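Local coordinates for galactose mutarotase-like protein (Clostridium acetobutylicum, PDB 3OS7) that probably binds carbohydrate and may act as an aldose 1-epimerase, interconverting the anomers of a sugar, at residues K66-P69 against Q70-G73; F137-N141 against E142-Y146. One frame throughout, in Å; residues are numbered along the deposited sequence.

Contact 1. Residues K66-P69 against Q70-G73; sequences KNRP and QVYG. With TLA (L(+)-tartaric acid), chain F.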
loop_
_atom_site.group_PDB
_atom_site.type_symbol
_atom_site.label_atom_id
_atom_site.label_comp_id
_atom_site.label_asym_id
_atom_site.label_seq_id
_atom_site.Cartn_x
_atom_site.Cartn_y
_atom_site.Cartn_z
ATOM N N LYS A 66 -12.548 -6.764 8.735
ATOM C CA LYS A 66 -13.171 -6.442 7.446
ATOM C C LYS A 66 -13.648 -4.996 7.379
ATOM O O LYS A 66 -13.617 -4.377 6.312
ATOM C CB LYS A 66 -14.332 -7.383 7.150
ATOM C CG LYS A 66 -15.150 -7.021 5.897
ATOM C CD LYS A 66 -16.197 -8.080 5.555
ATOM C CE LYS A 66 -17.434 -7.994 6.455
ATOM N NZ LYS A 66 -18.451 -9.066 6.155
ATOM N N ASN A 67 -14.083 -4.464 8.516
ATOM C CA ASN A 67 -14.555 -3.083 8.573
ATOM C C ASN A 67 -13.455 -2.026 8.578
ATOM O O ASN A 67 -13.712 -0.880 8.206
ATOM C CB ASN A 67 -15.435 -2.895 9.793
ATOM C CG ASN A 67 -16.811 -3.460 9.587
ATOM O OD1 ASN A 67 -17.287 -3.589 8.441
ATOM N ND2 ASN A 67 -17.468 -3.795 10.682
ATOM N N ARG A 68 -12.242 -2.410 8.963
ATOM C CA ARG A 68 -11.085 -1.482 8.964
ATOM C C ARG A 68 -9.785 -2.238 8.647
ATOM O O ARG A 68 -8.896 -2.388 9.474
ATOM C CB ARG A 68 -10.986 -0.769 10.303
ATOM C CG ARG A 68 -10.172 0.503 10.235
ATOM C CD ARG A 68 -9.739 0.908 11.611
ATOM N NE ARG A 68 -9.035 2.188 11.591
ATOM C CZ ARG A 68 -8.424 2.699 12.647
ATOM N NH1 ARG A 68 -8.414 2.034 13.786
ATOM N NH2 ARG A 68 -7.787 3.849 12.547
ATOM N N PRO A 69 -9.665 -2.720 7.411
ATOM C CA PRO A 69 -8.481 -3.526 7.084
ATOM C C PRO A 69 -7.265 -2.668 6.774
ATOM O O PRO A 69 -6.111 -3.168 6.754
ATOM C CB PRO A 69 -8.946 -4.306 5.849
ATOM C CG PRO A 69 -9.883 -3.385 5.186
ATOM C CD PRO A 69 -10.643 -2.730 6.318
ATOM N N GLN A 70 -7.502 -1.375 6.551
ATOM C CA GLN A 70 -6.431 -0.510 6.109
ATOM C C GLN A 70 -5.304 -0.249 7.122
ATOM O O GLN A 70 -4.283 0.319 6.745
ATOM C CB GLN A 70 -6.973 0.833 5.626
ATOM C CG GLN A 70 -7.673 1.671 6.672
ATOM C CD GLN A 70 -9.134 1.418 6.684
ATOM O OE1 GLN A 70 -9.574 0.357 6.273
ATOM N NE2 GLN A 70 -9.916 2.383 7.185
ATOM N N VAL A 71 -5.499 -0.619 8.387
ATOM C CA VAL A 71 -4.457 -0.499 9.413
ATOM C C VAL A 71 -3.658 -1.787 9.656
ATOM O O VAL A 71 -2.899 -1.865 10.606
ATOM C CB VAL A 71 -5.032 0.051 10.715
ATOM C CG1 VAL A 71 -5.573 1.418 10.445
ATOM C CG2 VAL A 71 -6.093 -0.892 11.342
ATOM N N TYR A 72 -3.813 -2.777 8.756
ATOM C CA TYR A 72 -3.025 -3.987 8.753
ATOM C C TYR A 72 -2.499 -4.347 7.353
ATOM O O TYR A 72 -3.142 -4.115 6.324
ATOM C CB TYR A 72 -3.862 -5.177 9.225
ATOM C CG TYR A 72 -4.320 -5.028 10.659
ATOM C CD1 TYR A 72 -3.444 -5.296 11.712
ATOM C CD2 TYR A 72 -5.616 -4.619 10.953
ATOM C CE1 TYR A 72 -3.860 -5.147 13.058
ATOM C CE2 TYR A 72 -6.042 -4.488 12.267
ATOM C CZ TYR A 72 -5.165 -4.740 13.310
ATOM O OH TYR A 72 -5.601 -4.600 14.615
ATOM N N GLY A 73 -1.335 -4.961 7.348
ATOM C CA GLY A 73 -0.801 -5.613 6.136
ATOM C C GLY A 73 -0.642 -4.683 4.932
ATOM O O GLY A 73 -0.132 -3.549 5.052
HETATM O O1 TLA F . -8.846 3.750 9.312
HETATM O O11 TLA F . -8.125 5.352 10.598
HETATM C C1 TLA F . -8.439 4.908 9.475
HETATM C C2 TLA F . -8.311 5.799 8.292
HETATM O O2 TLA F . -8.599 5.068 7.097
HETATM C C3 TLA F . -6.880 6.330 8.260
HETATM O O3 TLA F . -5.985 5.203 8.244
HETATM C C4 TLA F . -6.724 7.255 7.075
HETATM O O4 TLA F . -7.187 8.425 7.194
HETATM O O41 TLA F . -6.153 6.844 6.034
HETATM O O HOH W 1 -12.517 0.433 5.585
#

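Contact 2. Residues F137-N141 against E142-Y146; sequences FTKEN and EAYKY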
loop_
_atom_site.group_PDB
_atom_site.type_symbol
_atom_site.label_atom_id
_atom_site.label_comp_id
_atom_site.label_asym_id
_atom_site.label_seq_id
_atom_site.Cartn_x
_atom_site.Cartn_y
_atom_site.Cartn_z
ATOM N N PHE A 137 -14.748 -6.717 -11.064
ATOM C CA PHE A 137 -15.781 -5.723 -10.847
ATOM C C PHE A 137 -16.707 -5.768 -12.057
ATOM O O PHE A 137 -16.299 -5.415 -13.168
ATOM C CB PHE A 137 -15.167 -4.338 -10.680
ATOM C CG PHE A 137 -16.167 -3.259 -10.301
ATOM C CD1 PHE A 137 -16.720 -3.209 -9.026
ATOM C CD2 PHE A 137 -16.501 -2.253 -11.193
ATOM C CE1 PHE A 137 -17.597 -2.209 -8.680
ATOM C CE2 PHE A 137 -17.385 -1.258 -10.842
ATOM C CZ PHE A 137 -17.926 -1.217 -9.597
ATOM N N THR A 138 -17.937 -6.213 -11.834
ATOM C CA THR A 138 -18.907 -6.401 -12.903
ATOM C C THR A 138 -20.080 -5.446 -12.804
ATOM O O THR A 138 -20.268 -4.750 -11.816
ATOM C CB THR A 138 -19.494 -7.835 -12.903
ATOM O OG1 THR A 138 -20.400 -7.971 -11.817
ATOM C CG2 THR A 138 -18.402 -8.880 -12.790
ATOM N N LYS A 139 -20.881 -5.461 -13.860
ATOM C CA LYS A 139 -22.099 -4.687 -13.952
ATOM C C LYS A 139 -23.089 -5.035 -12.844
ATOM O O LYS A 139 -24.003 -4.268 -12.589
ATOM C CB LYS A 139 -22.786 -4.966 -15.285
ATOM C CG LYS A 139 -22.100 -4.423 -16.492
ATOM C CD LYS A 139 -22.736 -5.003 -17.785
ATOM C CE LYS A 139 -22.010 -4.502 -19.043
ATOM N NZ LYS A 139 -22.087 -3.010 -19.155
ATOM N N GLU A 140 -22.917 -6.185 -12.191
ATOM C CA GLU A 140 -23.831 -6.589 -11.125
ATOM C C GLU A 140 -23.422 -6.082 -9.749
ATOM O O GLU A 140 -24.196 -6.184 -8.791
ATOM C CB GLU A 140 -23.990 -8.121 -11.091
ATOM C CG GLU A 140 -24.369 -8.787 -12.429
ATOM C CD GLU A 140 -25.404 -8.006 -13.205
ATOM O OE1 GLU A 140 -26.403 -7.546 -12.588
ATOM O OE2 GLU A 140 -25.216 -7.863 -14.439
ATOM N N ASN A 141 -22.235 -5.499 -9.642
ATOM C CA ASN A 141 -21.756 -5.001 -8.360
ATOM C C ASN A 141 -22.624 -3.815 -7.949
ATOM O O ASN A 141 -23.002 -2.982 -8.785
ATOM C CB ASN A 141 -20.266 -4.597 -8.445
ATOM C CG ASN A 141 -19.610 -4.452 -7.083
ATOM O OD1 ASN A 141 -19.930 -3.535 -6.307
ATOM N ND2 ASN A 141 -18.677 -5.344 -6.791
ATOM N N GLU A 142 -22.945 -3.751 -6.661
ATOM C CA GLU A 142 -23.768 -2.670 -6.134
ATOM C C GLU A 142 -23.123 -1.294 -6.331
ATOM O O GLU A 142 -23.808 -0.277 -6.354
ATOM C CB GLU A 142 -24.132 -2.915 -4.657
ATOM C CG GLU A 142 -23.005 -2.808 -3.638
ATOM C CD GLU A 142 -23.542 -2.710 -2.210
ATOM O OE1 GLU A 142 -24.592 -3.324 -1.923
ATOM O OE2 GLU A 142 -22.926 -2.007 -1.386
ATOM N N ALA A 143 -21.802 -1.266 -6.504
ATOM C CA ALA A 143 -21.099 -0.005 -6.718
ATOM C C ALA A 143 -21.007 0.400 -8.193
ATOM O O ALA A 143 -20.593 1.525 -8.495
ATOM C CB ALA A 143 -19.710 -0.071 -6.126
ATOM N N TYR A 144 -21.362 -0.502 -9.106
ATOM C CA TYR A 144 -21.291 -0.200 -10.546
ATOM C C TYR A 144 -22.048 1.085 -10.914
ATOM O O TYR A 144 -21.550 1.925 -11.692
ATOM C CB TYR A 144 -21.772 -1.384 -11.377
ATOM C CG TYR A 144 -21.504 -1.224 -12.861
ATOM C CD1 TYR A 144 -20.234 -1.504 -13.401
ATOM C CD2 TYR A 144 -22.502 -0.774 -13.723
ATOM C CE1 TYR A 144 -19.981 -1.329 -14.761
ATOM C CE2 TYR A 144 -22.258 -0.618 -15.072
ATOM C CZ TYR A 144 -20.999 -0.908 -15.590
ATOM O OH TYR A 144 -20.778 -0.759 -16.946
ATOM N N LYS A 145 -23.222 1.289 -10.319
ATOM C CA LYS A 145 -23.986 2.512 -10.613
ATOM C C LYS A 145 -23.244 3.817 -10.325
ATOM O O LYS A 145 -23.530 4.857 -10.961
ATOM C CB LYS A 145 -25.323 2.514 -9.861
ATOM C CG LYS A 145 -25.226 2.504 -8.363
ATOM C CD LYS A 145 -26.641 2.446 -7.741
ATOM C CE LYS A 145 -26.705 1.464 -6.558
ATOM N NZ LYS A 145 -26.608 0.002 -6.959
ATOM N N TYR A 146 -22.315 3.790 -9.368
ATOM C CA TYR A 146 -21.492 4.960 -9.070
ATOM C C TYR A 146 -20.221 5.090 -9.934
ATOM O O TYR A 146 -19.713 6.206 -10.126
ATOM C CB TYR A 146 -21.068 4.969 -7.609
ATOM C CG TYR A 146 -22.234 4.928 -6.664
ATOM C CD1 TYR A 146 -23.045 6.038 -6.501
ATOM C CD2 TYR A 146 -22.529 3.776 -5.965
ATOM C CE1 TYR A 146 -24.130 6.007 -5.638
ATOM C CE2 TYR A 146 -23.602 3.730 -5.105
ATOM C CZ TYR A 146 -24.409 4.844 -4.961
ATOM O OH TYR A 146 -25.481 4.809 -4.104
HETATM O O HOH W 2 -24.899 -1.028 -9.311
#

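Contact 1. Residues K66-P69 against Q70-G73
Arg68 and Gln70 form part of a pocket occupied by a tartrate, probably from the crystallisation liquor; His109 and His185 also bond to this ligand. In a family assigned carbohydrate binding, the place is consistent with a sugar site, although the tartrate alone does not prove it. Arg68 reaches the ligand because its chain runs extended from CG to NE, with CG opposite the backbone N (chi1 -160°). Its NE donates to tartrate O1 at 2.8 Å, almost straight at 173° and in the guanidinium plane. NH2 faces O11 at a distance too short to weigh, so a two-pronged grip on the carboxylate is only suggested. Gln70 comes across at about a right angle, its amide plane nearly perpendicular to the guanidinium. Through a bend at chi2 (-93°) its NE2 donates to tartrate O1 at 2.7 Å, a bent bond, and to the hydroxyl O2 at 3.0 Å. O1 therefore accepts from both Arg68 NE and Gln70 NE2. The other end of the amide is held too: a water donates to Gln70 OE1 at 3.0 Å and to Asn67 O at 3.2 Å, which helps to set the turn of the amide, together with the bonds from NE2. Val71 lays CG1 over one guanidinium face toward its rim, 3.7 Å from Arg68 NE, and probably limits movement of the arginine on that side. The backbone itself turns here, Tyr72 N donating to Pro69 O at 3.1 Å. The turn links helix 62-67 to strand 76-77; Val71 O and Tyr72 O are bonded by Arg54 and Asn39, and the backbone of Gly73 pairs with Ala187 of strand 178-189.

Contact 2. Residues F137-N141 against E142-Y146
Asn141 and Tyr144 are the ends of the second of two successive type I turns, which share Asn141. Tyr144 N donates to Asn141 O at 3.0 Å to close it, and Asn141 N to Thr138 O closes the first. The Asn141 side chain adds a further bond: with CG turned away from its backbone N (chi1 -164°), OD1 receives Ala143 N at 2.9 Å and 167°, in the carbonyl plane on a lone pair. This bond helps to fix the rotation of the amide. In the first turn Thr138 OG1 accepts Glu140 N, an ST turn.

Aromatic and apolar contacts close the loop on itself. The Tyr144 ring lies alongside the Lys139 chain, both pointing the same way, and Lys139 CA sits over one ring face, 3.7 Å from the centroid and 14° off the normal, a CH-pi contact. Phe137, at the end of strand 128-137, crosses Tyr144 obliquely, CE2 to Tyr144 CD1 at 3.8 Å, and meets Ala143 CB through CE1 at 3.9 Å. Its ring also meets those of Phe151 and Phe111.

Water and charge supply the last group. One water donates to Asn141 O, which thus has two donors, and accepts from Lys145 N and NZ. The ammonium of Lys139 makes just a weak bond to Tyr144 OH, while that of Lys145 meets Glu142 O at 2.9 Å and the water. The stronger bonds across the turn use neutral backbone and amide groups, so its shape probably depends little on ion pairs.

Contact 1 is partly buried, its centre about 11 Å from that of the chain, whereas contact 2 lies at the surface, about 24 Å out. Their centres are about 22 Å apart and their nearest atoms about 11 Å, so the two do not touch. They share no secondary-structure element: residues 66-73 join helix 62-67 to strand 76-77, and residues 137-146 connect strands 128-137 and 151-160. Contact 1 has one turn closed by an i+3 backbone bond, contact 2 two in succession. The deeper one directs polar side chains onto a bound anion, whereas the outer one uses its polar groups largely on its own backbone and a water and anchors inward through an aromatic ring.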